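Local coordinates for maleate cis-trans isomerase (Pseudomonas putida, PDB 4FQ5), which probably catalyses the cis-trans isomerisation of maleate to fumarate and forms a homodimer, at residues Val27-Gln32 against Arg59-Ser64; Asp93-Val98 against Asn129-Pro134; Val154-Pro159 against Ile177-Tyr182. The protein carries 1 engineered substitution. One frame throughout, in Å; residues are numbered along the deposited sequence.

Contact 1 (Val27-Gln32 against Arg59-Ser64); sequences VVRVGQ and RFTFHS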
loop_
_atom_site.group_PDB
_atom_site.type_symbol
_atom_site.label_atom_id
_atom_site.label_comp_id
_atom_site.label_asym_id
_atom_site.label_seq_id
_atom_site.Cartn_x
_atom_site.Cartn_y
_atom_site.Cartn_z
ATOM N N VAL A 27 12.009 -5.653 -9.248
ATOM C CA VAL A 27 10.870 -5.177 -10.044
ATOM C C VAL A 27 10.549 -6.122 -11.205
ATOM O O VAL A 27 11.436 -6.536 -11.951
ATOM C CB VAL A 27 11.123 -3.755 -10.594
ATOM C CG1 VAL A 27 9.874 -3.195 -11.259
ATOM C CG2 VAL A 27 11.588 -2.821 -9.488
ATOM N N VAL A 28 9.277 -6.469 -11.353
ATOM C CA VAL A 28 8.845 -7.322 -12.451
ATOM C C VAL A 28 7.956 -6.495 -13.378
ATOM O O VAL A 28 6.964 -5.919 -12.924
ATOM C CB VAL A 28 8.097 -8.568 -11.925
ATOM C CG1 VAL A 28 7.572 -9.416 -13.074
ATOM C CG2 VAL A 28 9.005 -9.396 -11.026
ATOM N N ARG A 29 8.329 -6.421 -14.660
ATOM C CA ARG A 29 7.531 -5.699 -15.663
ATOM C C ARG A 29 6.535 -6.638 -16.288
ATOM O O ARG A 29 6.925 -7.549 -17.020
ATOM C CB ARG A 29 8.373 -5.166 -16.822
ATOM C CG ARG A 29 9.642 -4.461 -16.457
ATOM C CD ARG A 29 10.041 -3.508 -17.570
ATOM N NE ARG A 29 11.280 -2.871 -17.173
ATOM C CZ ARG A 29 12.400 -2.866 -17.883
ATOM N NH1 ARG A 29 13.464 -2.265 -17.380
ATOM N NH2 ARG A 29 12.453 -3.420 -19.093
ATOM N N VAL A 30 5.257 -6.382 -16.041
ATOM C CA VAL A 30 4.179 -7.208 -16.571
ATOM C C VAL A 30 3.589 -6.536 -17.807
ATOM O O VAL A 30 3.202 -5.374 -17.758
ATOM C CB VAL A 30 3.078 -7.422 -15.509
ATOM C CG1 VAL A 30 1.919 -8.238 -16.078
ATOM C CG2 VAL A 30 3.669 -8.109 -14.282
ATOM N N GLY A 31 3.526 -7.270 -18.913
ATOM C CA GLY A 31 2.935 -6.750 -20.147
ATOM C C GLY A 31 1.565 -7.353 -20.357
ATOM O O GLY A 31 1.369 -8.544 -20.117
ATOM N N GLN A 32 0.609 -6.529 -20.787
ATOM C CA GLN A 32 -0.750 -7.007 -21.027
ATOM C C GLN A 32 -1.263 -6.613 -22.409
ATOM O O GLN A 32 -1.314 -5.432 -22.745
ATOM C CB GLN A 32 -1.708 -6.523 -19.926
ATOM C CG GLN A 32 -1.256 -6.911 -18.522
ATOM C CD GLN A 32 -2.394 -6.967 -17.524
ATOM O OE1 GLN A 32 -2.787 -5.947 -16.942
ATOM N NE2 GLN A 32 -2.916 -8.171 -17.298
ATOM N N ARG A 59 8.102 -6.336 -6.589
ATOM C CA ARG A 59 7.288 -5.186 -6.963
ATOM C C ARG A 59 6.986 -5.267 -8.459
ATOM O O ARG A 59 7.795 -5.786 -9.233
ATOM C CB ARG A 59 8.005 -3.874 -6.625
ATOM C CG ARG A 59 8.292 -3.664 -5.139
ATOM C CD ARG A 59 7.019 -3.457 -4.334
ATOM N NE ARG A 59 7.273 -2.756 -3.073
ATOM C CZ ARG A 59 6.329 -2.371 -2.213
ATOM N NH1 ARG A 59 5.045 -2.612 -2.457
ATOM N NH2 ARG A 59 6.670 -1.736 -1.100
ATOM N N PHE A 60 5.823 -4.759 -8.856
ATOM C CA PHE A 60 5.337 -4.944 -10.219
ATOM C C PHE A 60 5.049 -3.619 -10.908
ATOM O O PHE A 60 4.545 -2.694 -10.282
ATOM C CB PHE A 60 4.091 -5.837 -10.217
ATOM C CG PHE A 60 4.332 -7.203 -9.633
ATOM C CD1 PHE A 60 4.795 -8.247 -10.433
ATOM C CD2 PHE A 60 4.122 -7.442 -8.275
ATOM C CE1 PHE A 60 5.028 -9.506 -9.898
ATOM C CE2 PHE A 60 4.361 -8.699 -7.729
ATOM C CZ PHE A 60 4.818 -9.732 -8.540
ATOM N N THR A 61 5.405 -3.516 -12.185
ATOM C CA THR A 61 4.960 -2.390 -13.016
ATOM C C THR A 61 4.159 -2.951 -14.181
ATOM O O THR A 61 4.402 -4.081 -14.620
ATOM C CB THR A 61 6.129 -1.526 -13.540
ATOM O OG1 THR A 61 7.003 -2.329 -14.342
ATOM C CG2 THR A 61 6.920 -0.919 -12.396
ATOM N N PHE A 62 3.201 -2.169 -14.671
ATOM C CA PHE A 62 2.232 -2.659 -15.646
ATOM C C PHE A 62 2.278 -1.881 -16.954
ATOM O O PHE A 62 2.289 -0.653 -16.946
ATOM C CB PHE A 62 0.827 -2.689 -15.031
ATOM C CG PHE A 62 0.745 -3.560 -13.811
ATOM C CD1 PHE A 62 0.585 -4.937 -13.938
ATOM C CD2 PHE A 62 0.892 -3.016 -12.538
ATOM C CE1 PHE A 62 0.540 -5.752 -12.816
ATOM C CE2 PHE A 62 0.850 -3.832 -11.409
ATOM C CZ PHE A 62 0.672 -5.199 -11.552
ATOM N N HIS A 63 2.316 -2.622 -18.059
ATOM C CA HIS A 63 2.548 -2.065 -19.394
ATOM C C HIS A 63 1.617 -2.708 -20.376
ATOM O O HIS A 63 1.637 -3.927 -20.552
ATOM C CB HIS A 63 4.010 -2.294 -19.786
ATOM C CG HIS A 63 4.978 -1.844 -18.720
ATOM N ND1 HIS A 63 5.446 -0.589 -18.660
ATOM C CD2 HIS A 63 5.492 -2.514 -17.606
ATOM C CE1 HIS A 63 6.246 -0.459 -17.580
ATOM N NE2 HIS A 63 6.269 -1.639 -16.934
ATOM N N SER A 64 0.781 -1.894 -21.015
ATOM C CA SER A 64 -0.258 -2.412 -21.901
ATOM C C SER A 64 -0.082 -2.053 -23.369
ATOM O O SER A 64 0.485 -1.012 -23.712
ATOM C CB SER A 64 -1.643 -1.932 -21.448
ATOM O OG SER A 64 -1.963 -2.462 -20.178
HETATM O O HOH W 1 9.673 -1.790 -15.035
HETATM O O HOH W 2 -1.305 -3.645 -17.604
#
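Val28 and Phe60 lie side by side on one face of the sheet, and CD1 of the ring comes 3.6 Å from CB of Val28. Val30, with CG1 anti to its backbone N (chi1 178°), turns CG2 back to CD1 of Phe60, 4.0 Å away, while its CB meets CD1 of Phe62. Beta-branched valines suit this row, stiff and well fitted to extended backbone. Were Phe60 cut back to an alanine, Val28 and Val30 CG2 would probably lose the ring they share, and a gap would be likely to open next to Leu253 of helix 244-255. The two strands run parallel, connected through helix 41-52 in a beta-alpha-beta unit, and five backbone hydrogen bonds join them, among them Val30 N to Thr61 O at 2.8 Å. The face with Arg29, Thr61 and His63 is largely polar. Thr61 OG1 sits between its backbone N and carbonyl carbon (chi1 60°), where it meets His63 NE2 at 2.8 Å in the plane of the imidazole. The ring's ND1 bonds Glu42 of the second subunit. Water 1 links Thr61 OG1 to Arg29 NE, weakly on the arginine side. Another water donates to both Gln32 OE1 and Ser64 OG, the latter also bonded to Glu42 of its own chain.

Contact 2 (Asp93-Val98 against Asn129-Pro134); sequences DARVDV and NDAATP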
loop_
_atom_site.group_PDB
_atom_site.type_symbol
_atom_site.label_atom_id
_atom_site.label_comp_id
_atom_site.label_asym_id
_atom_site.label_seq_id
_atom_site.Cartn_x
_atom_site.Cartn_y
_atom_site.Cartn_z
ATOM N N ASP A 93 9.268 -4.350 -27.170
ATOM C CA ASP A 93 10.085 -3.128 -27.252
ATOM C C ASP A 93 10.443 -2.601 -25.856
ATOM O O ASP A 93 11.450 -1.911 -25.686
ATOM C CB ASP A 93 9.350 -2.019 -28.015
ATOM C CG ASP A 93 9.404 -2.186 -29.541
ATOM O OD1 ASP A 93 9.999 -3.152 -30.058
ATOM O OD2 ASP A 93 8.827 -1.322 -30.233
ATOM N N ALA A 94 9.602 -2.922 -24.870
ATOM C CA ALA A 94 9.802 -2.527 -23.481
ATOM C C ALA A 94 10.497 -3.598 -22.627
ATOM O O ALA A 94 10.724 -3.376 -21.436
ATOM C CB ALA A 94 8.459 -2.152 -22.853
ATOM N N ARG A 95 10.827 -4.746 -23.229
ATOM C CA ARG A 95 11.491 -5.873 -22.528
ATOM C C ARG A 95 10.750 -6.288 -21.250
ATOM O O ARG A 95 11.310 -6.426 -20.164
ATOM C CB ARG A 95 12.980 -5.598 -22.274
ATOM C CG ARG A 95 13.791 -5.453 -23.558
ATOM C CD ARG A 95 15.283 -5.317 -23.275
ATOM N NE ARG A 95 15.844 -6.548 -22.726
ATOM C CZ ARG A 95 16.169 -7.620 -23.452
ATOM N NH1 ARG A 95 15.996 -7.625 -24.773
ATOM N NH2 ARG A 95 16.664 -8.692 -22.850
ATOM N N VAL A 96 9.455 -6.461 -21.430
ATOM C CA VAL A 96 8.534 -6.928 -20.419
ATOM C C VAL A 96 8.962 -8.349 -19.991
ATOM O O VAL A 96 9.466 -9.115 -20.816
ATOM C CB VAL A 96 7.128 -6.813 -21.053
ATOM C CG1 VAL A 96 6.411 -8.143 -21.190
ATOM C CG2 VAL A 96 6.318 -5.699 -20.407
ATOM N N ASP A 97 8.825 -8.676 -18.703
ATOM C CA ASP A 97 9.279 -9.978 -18.176
ATOM C C ASP A 97 8.276 -11.118 -18.397
ATOM O O ASP A 97 8.646 -12.297 -18.382
ATOM C CB ASP A 97 9.637 -9.872 -16.686
ATOM C CG ASP A 97 10.759 -8.881 -16.423
ATOM O OD1 ASP A 97 11.836 -9.027 -17.037
ATOM O OD2 ASP A 97 10.567 -7.954 -15.604
ATOM N N VAL A 98 7.008 -10.755 -18.565
ATOM C CA VAL A 98 5.933 -11.687 -18.912
ATOM C C VAL A 98 4.940 -10.917 -19.729
ATOM O O VAL A 98 4.786 -9.709 -19.533
ATOM C CB VAL A 98 5.097 -12.194 -17.711
ATOM C CG1 VAL A 98 5.444 -13.626 -17.369
ATOM C CG2 VAL A 98 5.150 -11.245 -16.516
ATOM N N ASN A 129 12.228 -10.007 -32.017
ATOM C CA ASN A 129 12.376 -8.614 -31.598
ATOM C C ASN A 129 13.438 -8.491 -30.496
ATOM O O ASN A 129 13.526 -7.474 -29.797
ATOM C CB ASN A 129 11.022 -8.038 -31.157
ATOM C CG ASN A 129 11.051 -6.526 -30.969
ATOM O OD1 ASN A 129 10.328 -5.984 -30.130
ATOM N ND2 ASN A 129 11.879 -5.840 -31.747
ATOM N N ASP A 130 14.232 -9.554 -30.352
ATOM C CA ASP A 130 15.413 -9.597 -29.484
ATOM C C ASP A 130 15.071 -9.547 -27.989
ATOM O O ASP A 130 15.885 -9.123 -27.162
ATOM C CB ASP A 130 16.414 -8.496 -29.873
ATOM C CG ASP A 130 17.778 -8.683 -29.227
ATOM O OD1 ASP A 130 18.265 -9.834 -29.149
ATOM O OD2 ASP A 130 18.364 -7.670 -28.796
ATOM N N ALA A 131 13.871 -10.001 -27.643
ATOM C CA ALA A 131 13.440 -10.000 -26.248
ATOM C C ALA A 131 12.463 -11.142 -25.964
ATOM O O ALA A 131 11.293 -10.898 -25.661
ATOM C CB ALA A 131 12.825 -8.650 -25.893
ATOM N N ALA A 132 12.943 -12.380 -26.083
ATOM C CA ALA A 132 12.119 -13.562 -25.827
ATOM C C ALA A 132 11.454 -13.458 -24.454
ATOM O O ALA A 132 12.125 -13.223 -23.451
ATOM C CB ALA A 132 12.954 -14.833 -25.927
ATOM N N THR A 133 10.134 -13.625 -24.427
ATOM C CA THR A 133 9.340 -13.418 -23.219
ATOM C C THR A 133 8.402 -14.598 -23.020
ATOM O O THR A 133 7.805 -15.064 -23.991
ATOM C CB THR A 133 8.459 -12.165 -23.363
ATOM O OG1 THR A 133 9.221 -11.113 -23.959
ATOM C CG2 THR A 133 7.940 -11.714 -22.018
ATOM N N PRO A 134 8.245 -15.070 -21.767
ATOM C CA PRO A 134 7.164 -16.039 -21.550
ATOM C C PRO A 134 5.808 -15.416 -21.878
ATOM O O PRO A 134 5.517 -14.279 -21.476
ATOM C CB PRO A 134 7.274 -16.400 -20.059
ATOM C CG PRO A 134 8.271 -15.453 -19.473
ATOM C CD PRO A 134 9.120 -14.930 -20.590
HETATM O O HOH W 3 9.761 -8.687 -23.654
#
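Arg95 sends its CG anti to the carbonyl carbon (chi1 -64°), and a bend at chi3 (67°) then swings the guanidinium across to the 129-134 loop, where NH1 gives a hydrogen bond to Asp130 O, 2.8 Å away. The acceptor lies close to the guanidinium plane, but the bond is far from straight, at 136°. NH1 also comes 3.5 Å from CB of Ala131, a methyl small enough to let the arginine pass. Thr133 divides its two branches between different tasks. CG2, anti to the backbone N, reaches Val96 O at 3.2 Å and rests against the backbone of Asp97 and Val98, while OG1 donates to Ala131 O at 2.7 Å within its own loop. Water 3 donates to Val96 O, but a bridge to Thr133 OG1 is doubtful, its approach there being too short. Threonine fits here because its methyl props the facing loop while its hydroxyl ties back to Ala131 O. Next to it, Pro134 lays CG 3.4 Å from Asp97 O and 4.0 Å from CG1 of Val98, its rigid ring crossing the valine at about a right angle. Asp93, at the far end, turns its carboxylate to the second subunit, with a salt bridge to Arg68 and a hydrogen bond to Ser36 of that chain. Helix 114-128 ends in a Schellman motif with Asp130 at positive phi, and helix 84-92 precedes the other loop; the two loops thus lead from these helices into the neighbouring parallel strands 98-101 and 135-137.

Contact 3 (Val154-Pro159 against Ile177-Tyr182); sequences VAVVTP and IEVGDY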
loop_
_atom_site.group_PDB
_atom_site.type_symbol
_atom_site.label_atom_id
_atom_site.label_comp_id
_atom_site.label_asym_id
_atom_site.label_seq_id
_atom_site.Cartn_x
_atom_site.Cartn_y
_atom_site.Cartn_z
ATOM N N VAL A 154 -16.322 -28.677 -14.155
ATOM C CA VAL A 154 -16.323 -27.257 -13.871
ATOM C C VAL A 154 -17.685 -26.641 -14.197
ATOM O O VAL A 154 -18.370 -27.079 -15.122
ATOM C CB VAL A 154 -15.135 -26.602 -14.630
ATOM C CG1 VAL A 154 -15.542 -25.395 -15.454
ATOM C CG2 VAL A 154 -13.978 -26.314 -13.684
ATOM N N ALA A 155 -18.099 -25.663 -13.398
ATOM C CA ALA A 155 -19.234 -24.824 -13.753
ATOM C C ALA A 155 -18.679 -23.487 -14.219
ATOM O O ALA A 155 -17.625 -23.063 -13.756
ATOM C CB ALA A 155 -20.178 -24.649 -12.576
ATOM N N VAL A 156 -19.373 -22.833 -15.149
ATOM C CA VAL A 156 -18.818 -21.664 -15.844
ATOM C C VAL A 156 -19.842 -20.552 -16.015
ATOM O O VAL A 156 -20.931 -20.781 -16.535
ATOM C CB VAL A 156 -18.292 -22.043 -17.262
ATOM C CG1 VAL A 156 -17.678 -20.832 -17.957
ATOM C CG2 VAL A 156 -17.278 -23.168 -17.188
ATOM N N VAL A 157 -19.483 -19.342 -15.601
ATOM C CA VAL A 157 -20.289 -18.163 -15.910
ATOM C C VAL A 157 -19.553 -17.327 -16.958
ATOM O O VAL A 157 -18.341 -17.133 -16.857
ATOM C CB VAL A 157 -20.555 -17.300 -14.654
ATOM C CG1 VAL A 157 -21.526 -16.171 -14.976
ATOM C CG2 VAL A 157 -21.075 -18.161 -13.500
ATOM N N THR A 158 -20.281 -16.850 -17.965
ATOM C CA THR A 158 -19.716 -15.946 -18.972
ATOM C C THR A 158 -20.663 -14.764 -19.203
ATOM O O THR A 158 -21.845 -14.847 -18.865
ATOM C CB THR A 158 -19.478 -16.648 -20.332
ATOM O OG1 THR A 158 -20.652 -16.520 -21.147
ATOM C CG2 THR A 158 -19.125 -18.122 -20.170
ATOM N N PRO A 159 -20.152 -13.657 -19.779
ATOM C CA PRO A 159 -21.025 -12.558 -20.168
ATOM C C PRO A 159 -21.424 -12.588 -21.647
ATOM O O PRO A 159 -22.211 -11.744 -22.085
ATOM C CB PRO A 159 -20.154 -11.337 -19.906
ATOM C CG PRO A 159 -18.778 -11.810 -20.242
ATOM C CD PRO A 159 -18.730 -13.279 -19.893
ATOM N N ILE A 177 -11.758 -31.302 -20.000
ATOM C CA ILE A 177 -12.362 -30.828 -18.755
ATOM C C ILE A 177 -13.868 -30.795 -18.944
ATOM O O ILE A 177 -14.382 -30.066 -19.793
ATOM C CB ILE A 177 -11.850 -29.421 -18.366
ATOM C CG1 ILE A 177 -10.332 -29.432 -18.167
ATOM C CG2 ILE A 177 -12.558 -28.910 -17.113
ATOM C CD1 ILE A 177 -9.665 -28.090 -18.418
ATOM N N GLU A 178 -14.575 -31.587 -18.147
ATOM C CA GLU A 178 -16.034 -31.615 -18.203
ATOM C C GLU A 178 -16.633 -30.277 -17.805
ATOM O O GLU A 178 -16.098 -29.581 -16.943
ATOM C CB GLU A 178 -16.589 -32.723 -17.308
ATOM C CG GLU A 178 -16.353 -34.128 -17.842
ATOM C CD GLU A 178 -16.958 -35.203 -16.955
ATOM O OE1 GLU A 178 -17.948 -34.926 -16.243
ATOM O OE2 GLU A 178 -16.441 -36.338 -16.974
ATOM N N VAL A 179 -17.733 -29.913 -18.455
ATOM C CA VAL A 179 -18.495 -28.738 -18.064
ATOM C C VAL A 179 -19.901 -29.167 -17.665
ATOM O O VAL A 179 -20.623 -29.781 -18.454
ATOM C CB VAL A 179 -18.557 -27.669 -19.179
ATOM C CG1 VAL A 179 -19.367 -26.466 -18.726
ATOM C CG2 VAL A 179 -17.158 -27.223 -19.583
ATOM N N GLY A 180 -20.268 -28.851 -16.423
ATOM C CA GLY A 180 -21.640 -29.008 -15.954
ATOM C C GLY A 180 -22.448 -27.772 -16.292
ATOM O O GLY A 180 -22.457 -27.315 -17.435
ATOM N N ASP A 181 -23.126 -27.223 -15.292
ATOM C CA ASP A 181 -23.903 -26.006 -15.470
ATOM C C ASP A 181 -23.050 -24.862 -16.001
ATOM O O ASP A 181 -21.896 -24.698 -15.605
ATOM C CB ASP A 181 -24.536 -25.582 -14.144
ATOM C CG ASP A 181 -25.913 -26.182 -13.931
ATOM O OD1 ASP A 181 -26.831 -25.416 -13.575
ATOM O OD2 ASP A 181 -26.079 -27.408 -14.124
ATOM N N TYR A 182 -23.623 -24.087 -16.912
ATOM C CA TYR A 182 -23.009 -22.846 -17.342
ATOM C C TYR A 182 -24.078 -21.803 -17.603
ATOM O O TYR A 182 -25.220 -22.147 -17.918
ATOM C CB TYR A 182 -22.081 -23.050 -18.553
ATOM C CG TYR A 182 -22.722 -23.606 -19.811
ATOM C CD1 TYR A 182 -23.298 -22.760 -20.759
ATOM C CD2 TYR A 182 -22.709 -24.976 -20.072
ATOM C CE1 TYR A 182 -23.865 -23.266 -21.920
ATOM C CE2 TYR A 182 -23.276 -25.495 -21.229
ATOM C CZ TYR A 182 -23.848 -24.635 -22.147
ATOM O OH TYR A 182 -24.409 -25.142 -23.296
#
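Val156 pushes CG2 toward CG1 of Val179, 4.2 Å away, the two branched side chains crossing at about a right angle. Val179 turns CG1 anti to its backbone N (chi1 180°), which carries that methyl over Val154 O as well as toward Val156. A second apolar contact lies where Val154 CB approaches CG2 of Ile177 at 4.3 Å, just ahead of strand 178-184. The compact valines and the longer isoleucine fill the space under two helices: Val179 packs on Val169 and Ile172 of helix 162-174, and Ile177 also reaches Ile143 and Ile146 of helix 138-149. The side chain of Val156 lies about 10 Å from the bound maleate. Past Val179 the edge strand bulges. Val154 pairs with Val179, but Val156 pairs with Tyr182, so one extra residue is accommodated around Gly180 and Asp181. Gly180 brings no side chain to the bulge, and its N donates to Val154 O at 2.9 Å; Val156 N then bonds Asp181 O at 3.2 Å, in the carbonyl plane. Ala155, with only a methyl, leaves room for that carbonyl, its CB lying 3.5 Å from Asp181 O. After the bulge Tyr182 nestles its CB against Val156 O, 3.2 Å away, and chi1 of 60° takes the ring away from the partner strand to pack on Val169, with OH bonded to Glu166. The parallel strands diverge by 47°, joined through helix 162-174 in a beta-alpha-beta unit, with 178-184 the outermost strand of a four-stranded parallel sheet of order 2-1-3-4.

Overall arrangement
Contacts 1 and 3 are equivalent pairings in the two four-stranded parallel sheets, each joining a sheet's outermost strand to the next through a beta-alpha-beta unit. They lie on opposite sides of the chain's centre, with centres 31 Å apart. All three contacts are partly buried: contacts 3 and 1 are centred about 15 and 16 Å from the chain's centre, contact 2 farthest out at about 20 Å. Contact 1 keeps an unbroken register and has a polar face turned to the second subunit; contact 3 is bulged, mostly apolar and touched by no other chain. Contact 2, a loop-to-loop contact held by one arginine bond and by packing of Thr133 and Pro134, touches contact 1 and the second subunit.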